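Long-range contacts in protein LST4 (Kluyveromyces lactis, PDB 4ZY8), which is probably involved in the uptake of extracellular amino acids and in protein trafficking from the Golgi to the plasma membrane: residues 11-16 with 154-159; 84-89 with 96-101. One frame throughout, in Å; residues are numbered along the deposited sequence.

Both contacts belong to the longin domain of this DENN-family protein and reach one five-stranded antiparallel sheet, in which strands 12-17 and 95-103 are neighbours. Contact 2 is the hairpin pairing of strand 95-103 with 79-87; contact 1 packs strand 12-17 against helix 150-166, and the hairpin lies in sequence between its two segments. The two centres lie about 11 Å apart. The join between them is mainly backbone: Ala97 N lies 2.7 Å from Ser16 O and Ile14 N 2.8 Å from Ser99 O, both probable hydrogen bonds. Leu13 CD1, a central methyl of contact 1, also packs 3.6 Å from Ser99 O.

Contact 1. Residues 11-16 with 154-159; sequences FRLIIS and AVLQTF
Leu13 drives its forked end into helix 150-166 between Phe159 and Leu156, and this is the tight part of the contact. Its CG stands anti to the backbone N (chi1 174°), which carries the two methyls away from the strand and toward the helix. CD1 lies over the middle of one face of the Phe159 ring, 3.6 Å from the ring centroid and only 10° off the normal, a well-centred CH-pi contact. CD2 takes the other direction and rests 3.8 Å from Leu156 CA, with Leu156 CD1 at 3.9 Å. One helical turn before Phe159, Val155 meets Ile15 tip to tip, Ile15 CD1 lying 3.9 Å from Val155 CG1. The packing is looser at Phe11, whose ring atom CE2 comes no closer than 4.4 Å to Phe159 CB. Leu156, though it packs on Leu13, is partly exposed and marks the side nearer solvent. Replacing Phe159 by an alanine is likely to leave Leu13 CD1 without the aromatic face it rests on and to open a gap between strand and helix. The axes of strand 12-16 and helix 154-159 approach to 10.2 Å and run roughly antiparallel (151°). Here the helix lies against one face of the longin sheet beside helix 114-134, whose Leu121, Cys124 and Leu128 touch Phe159, Val155 and Ile15, while on the opposite face Arg12 and Ile14 meet helix 47-55, at Leu47 and Leu50.

Contact 2. Residues 84-89 with 96-101; sequences RIFYLN and IAISCC
Phe86 CG stands between the backbone N and the carbonyl carbon (chi1 56°), the crowded position, and the ring thereby swings across the hairpin onto Ile96. The backbone brings Ile96 CB over one face of that ring, 4.1 Å from the centroid and shifted toward the rim. With CG1 anti to the carbonyl carbon (chi1 -65°), CG2 is turned to Phe86 CZ, 3.6 Å away. At the ring edge, near its plane, Ile98 CD1 lies 3.9 Å from Phe86 CE1. Beneath this layer the backbones pair antiparallel. Arg84 with Ile98 and Phe86 with Ile96 are hydrogen-bonded pairs; the bond from Ile96 N to Phe86 O, 2.8 Å long, is nearly straight at 176°. Between them Ile85 and Ala97 form the non-hydrogen-bonded pair, their side chains facing helix 47-55. On the other face Ile98 and Phe86 meet helix 114-134, and Arg84 bends away to salt bridges with Asp69, Asp122 and Glu125. The contact thus divides its chemistry: main-chain bonds join the strands and set the register, apolar side chains pack across them, and the arginine's charge is probably balanced by carboxylates beyond the hairpin.

Contact 1. Residues 11-16 with 154-159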
loop_
_atom_site.group_PDB
_atom_site.type_symbol
_atom_site.label_atom_id
_atom_site.label_comp_id
_atom_site.label_asym_id
_atom_site.label_seq_id
_atom_site.Cartn_x
_atom_site.Cartn_y
_atom_site.Cartn_z
ATOM N N PHE A 11 -9.657 8.647 -1.148
ATOM C CA PHE A 11 -8.778 7.490 -1.130
ATOM C C PHE A 11 -8.788 6.755 0.202
ATOM O O PHE A 11 -9.127 7.298 1.218
ATOM C CB PHE A 11 -7.342 7.852 -1.521
ATOM C CG PHE A 11 -6.589 8.579 -0.469
ATOM C CD1 PHE A 11 -6.753 9.906 -0.302
ATOM C CD2 PHE A 11 -5.730 7.925 0.354
ATOM C CE1 PHE A 11 -6.072 10.577 0.661
ATOM C CE2 PHE A 11 -5.036 8.589 1.318
ATOM C CZ PHE A 11 -5.218 9.915 1.483
ATOM N N ARG A 12 -8.392 5.503 0.171
ATOM C CA ARG A 12 -8.182 4.757 1.394
ATOM C C ARG A 12 -6.795 4.120 1.361
ATOM O O ARG A 12 -6.469 3.358 0.446
ATOM C CB ARG A 12 -9.273 3.699 1.566
ATOM C CG ARG A 12 -9.135 2.846 2.817
ATOM C CD ARG A 12 -10.263 1.809 2.913
ATOM N NE ARG A 12 -10.131 0.984 4.116
ATOM C CZ ARG A 12 -10.879 -0.085 4.379
ATOM N NH1 ARG A 12 -11.808 -0.475 3.520
ATOM N NH2 ARG A 12 -10.691 -0.773 5.499
ATOM N N LEU A 13 -5.986 4.426 2.368
ATOM C CA LEU A 13 -4.628 3.906 2.433
ATOM C C LEU A 13 -4.533 2.835 3.513
ATOM O O LEU A 13 -4.833 3.095 4.685
ATOM C CB LEU A 13 -3.634 5.042 2.725
ATOM C CG LEU A 13 -2.171 4.662 2.976
ATOM C CD1 LEU A 13 -1.521 4.068 1.704
ATOM C CD2 LEU A 13 -1.356 5.839 3.507
ATOM N N ILE A 14 -4.136 1.640 3.146
ATOM C CA ILE A 14 -3.875 0.592 4.090
ATOM C C ILE A 14 -2.427 0.149 4.099
ATOM O O ILE A 14 -1.921 -0.240 3.105
ATOM C CB ILE A 14 -4.735 -0.615 3.775
ATOM C CG1 ILE A 14 -6.173 -0.203 3.741
ATOM C CG2 ILE A 14 -4.571 -1.677 4.818
ATOM C CD1 ILE A 14 -6.796 -0.495 2.415
ATOM N N ILE A 15 -1.777 0.199 5.246
ATOM C CA ILE A 15 -0.459 -0.398 5.390
ATOM C C ILE A 15 -0.675 -1.655 6.211
ATOM O O ILE A 15 -1.218 -1.585 7.309
ATOM C CB ILE A 15 0.540 0.552 6.072
ATOM C CG1 ILE A 15 0.685 1.847 5.260
ATOM C CG2 ILE A 15 1.893 -0.133 6.262
ATOM C CD1 ILE A 15 1.524 2.898 5.964
ATOM N N SER A 16 -0.281 -2.805 5.673
ATOM C CA SER A 16 -0.475 -4.065 6.380
ATOM C C SER A 16 0.725 -4.963 6.193
ATOM O O SER A 16 1.568 -4.710 5.308
ATOM C CB SER A 16 -1.743 -4.769 5.899
ATOM O OG SER A 16 -1.736 -4.987 4.490
ATOM N N ALA A 154 4.987 9.642 7.749
ATOM C CA ALA A 154 5.634 10.131 6.530
ATOM C C ALA A 154 5.024 9.475 5.277
ATOM O O ALA A 154 4.859 10.137 4.246
ATOM C CB ALA A 154 7.141 9.878 6.580
ATOM N N VAL A 155 4.710 8.180 5.364
ATOM C CA VAL A 155 4.059 7.491 4.247
ATOM C C VAL A 155 2.659 8.056 3.953
ATOM O O VAL A 155 2.289 8.276 2.789
ATOM C CB VAL A 155 3.973 5.988 4.488
ATOM C CG1 VAL A 155 3.146 5.324 3.367
ATOM C CG2 VAL A 155 5.410 5.395 4.532
ATOM N N LEU A 156 1.878 8.277 5.005
ATOM C CA LEU A 156 0.554 8.885 4.839
ATOM C C LEU A 156 0.691 10.250 4.176
ATOM O O LEU A 156 -0.086 10.619 3.293
ATOM C CB LEU A 156 -0.161 9.017 6.204
ATOM C CG LEU A 156 -1.524 9.718 6.237
ATOM C CD1 LEU A 156 -2.516 9.090 5.250
ATOM C CD2 LEU A 156 -2.098 9.683 7.687
ATOM N N GLN A 157 1.666 10.996 4.609
ATOM C CA GLN A 157 1.870 12.303 4.082
ATOM C C GLN A 157 2.293 12.306 2.619
ATOM O O GLN A 157 1.869 13.110 1.864
ATOM C CB GLN A 157 2.823 13.079 4.935
ATOM C CG GLN A 157 2.849 14.534 4.593
ATOM C CD GLN A 157 3.846 15.304 5.413
ATOM O OE1 GLN A 157 3.884 15.181 6.621
ATOM N NE2 GLN A 157 4.652 16.088 4.760
ATOM N N THR A 158 3.095 11.348 2.230
ATOM C CA THR A 158 3.453 11.196 0.815
ATOM C C THR A 158 2.224 10.918 -0.052
ATOM O O THR A 158 2.141 11.407 -1.179
ATOM C CB THR A 158 4.529 10.086 0.626
ATOM O OG1 THR A 158 5.777 10.605 1.096
ATOM C CG2 THR A 158 4.724 9.749 -0.841
ATOM N N PHE A 159 1.269 10.140 0.456
ATOM C CA PHE A 159 0.019 9.930 -0.273
ATOM C C PHE A 159 -0.834 11.204 -0.327
ATOM O O PHE A 159 -1.373 11.554 -1.371
ATOM C CB PHE A 159 -0.775 8.772 0.354
ATOM C CG PHE A 159 -0.395 7.435 -0.207
ATOM C CD1 PHE A 159 -1.160 6.847 -1.216
ATOM C CD2 PHE A 159 0.761 6.790 0.224
ATOM C CE1 PHE A 159 -0.807 5.603 -1.760
ATOM C CE2 PHE A 159 1.135 5.531 -0.326
ATOM C CZ PHE A 159 0.329 4.947 -1.305
#

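Contact 2. Residues 84-89 with 96-101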
loop_
_atom_site.group_PDB
_atom_site.type_symbol
_atom_site.label_atom_id
_atom_site.label_comp_id
_atom_site.label_asym_id
_atom_site.label_seq_id
_atom_site.Cartn_x
_atom_site.Cartn_y
_atom_site.Cartn_z
ATOM N N ARG A 84 1.782 -1.856 -3.397
ATOM C CA ARG A 84 3.208 -2.158 -3.381
ATOM C C ARG A 84 3.452 -3.200 -2.304
ATOM O O ARG A 84 3.168 -2.958 -1.130
ATOM C CB ARG A 84 4.029 -0.897 -3.100
ATOM C CG ARG A 84 5.482 -1.126 -2.623
ATOM C CD ARG A 84 6.390 -1.724 -3.711
ATOM N NE ARG A 84 6.368 -0.941 -4.962
ATOM C CZ ARG A 84 7.243 -0.002 -5.315
ATOM N NH1 ARG A 84 8.258 0.330 -4.517
ATOM N NH2 ARG A 84 7.094 0.609 -6.487
ATOM N N ILE A 85 4.000 -4.350 -2.675
ATOM C CA ILE A 85 4.241 -5.370 -1.670
ATOM C C ILE A 85 5.733 -5.722 -1.726
ATOM O O ILE A 85 6.310 -5.783 -2.795
ATOM C CB ILE A 85 3.298 -6.590 -1.886
ATOM C CG1 ILE A 85 3.340 -7.566 -0.719
ATOM C CG2 ILE A 85 3.527 -7.272 -3.232
ATOM C CD1 ILE A 85 2.129 -8.478 -0.716
ATOM N N PHE A 86 6.376 -5.838 -0.572
ATOM C CA PHE A 86 7.820 -6.063 -0.511
ATOM C C PHE A 86 8.209 -6.866 0.713
ATOM O O PHE A 86 7.428 -6.986 1.655
ATOM C CB PHE A 86 8.591 -4.738 -0.514
ATOM C CG PHE A 86 8.187 -3.792 0.588
ATOM C CD1 PHE A 86 7.099 -2.954 0.427
ATOM C CD2 PHE A 86 8.918 -3.721 1.763
ATOM C CE1 PHE A 86 6.715 -2.076 1.437
ATOM C CE2 PHE A 86 8.550 -2.847 2.776
ATOM C CZ PHE A 86 7.437 -2.021 2.608
ATOM N N TYR A 87 9.420 -7.382 0.713
ATOM C CA TYR A 87 9.947 -8.155 1.811
ATOM C C TYR A 87 10.880 -7.336 2.689
ATOM O O TYR A 87 11.553 -6.468 2.207
ATOM C CB TYR A 87 10.696 -9.364 1.265
ATOM C CG TYR A 87 9.829 -10.357 0.558
ATOM C CD1 TYR A 87 9.556 -10.229 -0.777
ATOM C CD2 TYR A 87 9.283 -11.422 1.232
ATOM C CE1 TYR A 87 8.758 -11.119 -1.417
ATOM C CE2 TYR A 87 8.486 -12.327 0.594
ATOM C CZ TYR A 87 8.225 -12.170 -0.736
ATOM O OH TYR A 87 7.442 -13.059 -1.379
ATOM N N LEU A 88 10.958 -7.652 3.971
ATOM C CA LEU A 88 11.860 -6.935 4.851
ATOM C C LEU A 88 13.278 -7.036 4.386
ATOM O O LEU A 88 14.011 -6.104 4.459
ATOM C CB LEU A 88 11.746 -7.403 6.288
ATOM C CG LEU A 88 12.941 -7.125 7.215
ATOM C CD1 LEU A 88 13.545 -5.745 7.097
ATOM C CD2 LEU A 88 12.670 -7.475 8.655
ATOM N N ASN A 89 13.663 -8.200 3.928
ATOM C CA ASN A 89 15.005 -8.415 3.445
ATOM C C ASN A 89 15.084 -9.721 2.670
ATOM O O ASN A 89 14.079 -10.411 2.502
ATOM C CB ASN A 89 16.000 -8.422 4.616
ATOM C CG ASN A 89 15.600 -9.384 5.727
ATOM O OD1 ASN A 89 15.523 -10.590 5.507
ATOM N ND2 ASN A 89 15.358 -8.853 6.932
ATOM N N ILE A 96 5.275 -7.026 3.489
ATOM C CA ILE A 96 4.625 -5.796 3.903
ATOM C C ILE A 96 3.926 -5.216 2.686
ATOM O O ILE A 96 4.483 -5.227 1.586
ATOM C CB ILE A 96 5.609 -4.767 4.464
ATOM C CG1 ILE A 96 6.241 -5.268 5.758
ATOM C CG2 ILE A 96 4.911 -3.445 4.715
ATOM C CD1 ILE A 96 7.256 -4.288 6.333
ATOM N N ALA A 97 2.722 -4.693 2.872
ATOM C CA ALA A 97 1.997 -4.101 1.766
ATOM C C ALA A 97 1.592 -2.652 2.049
ATOM O O ALA A 97 1.180 -2.286 3.166
ATOM C CB ALA A 97 0.768 -4.924 1.427
ATOM N N ILE A 98 1.747 -1.834 1.020
ATOM C CA ILE A 98 1.219 -0.479 1.012
ATOM C C ILE A 98 0.157 -0.444 -0.073
ATOM O O ILE A 98 0.485 -0.537 -1.261
ATOM C CB ILE A 98 2.312 0.565 0.737
ATOM C CG1 ILE A 98 3.453 0.395 1.744
ATOM C CG2 ILE A 98 1.718 1.982 0.759
ATOM C CD1 ILE A 98 4.615 1.250 1.484
ATOM N N SER A 99 -1.112 -0.364 0.326
ATOM C CA SER A 99 -2.220 -0.477 -0.632
ATOM C C SER A 99 -3.122 0.745 -0.619
ATOM O O SER A 99 -3.429 1.299 0.438
ATOM C CB SER A 99 -3.082 -1.717 -0.337
ATOM O OG SER A 99 -2.331 -2.914 -0.290
ATOM N N CYS A 100 -3.645 1.103 -1.778
ATOM C CA CYS A 100 -4.474 2.283 -1.858
ATOM C C CYS A 100 -5.713 2.045 -2.717
ATOM O O CYS A 100 -5.608 1.515 -3.821
ATOM C CB CYS A 100 -3.658 3.457 -2.405
ATOM S SG CYS A 100 -4.537 5.058 -2.373
ATOM N N CYS A 101 -6.882 2.416 -2.191
ATOM C CA CYS A 101 -8.129 2.369 -2.960
ATOM C C CYS A 101 -8.462 3.751 -3.506
ATOM O O CYS A 101 -8.440 4.726 -2.765
ATOM C CB CYS A 101 -9.306 1.884 -2.104
ATOM S SG CYS A 101 -9.017 0.390 -1.153
#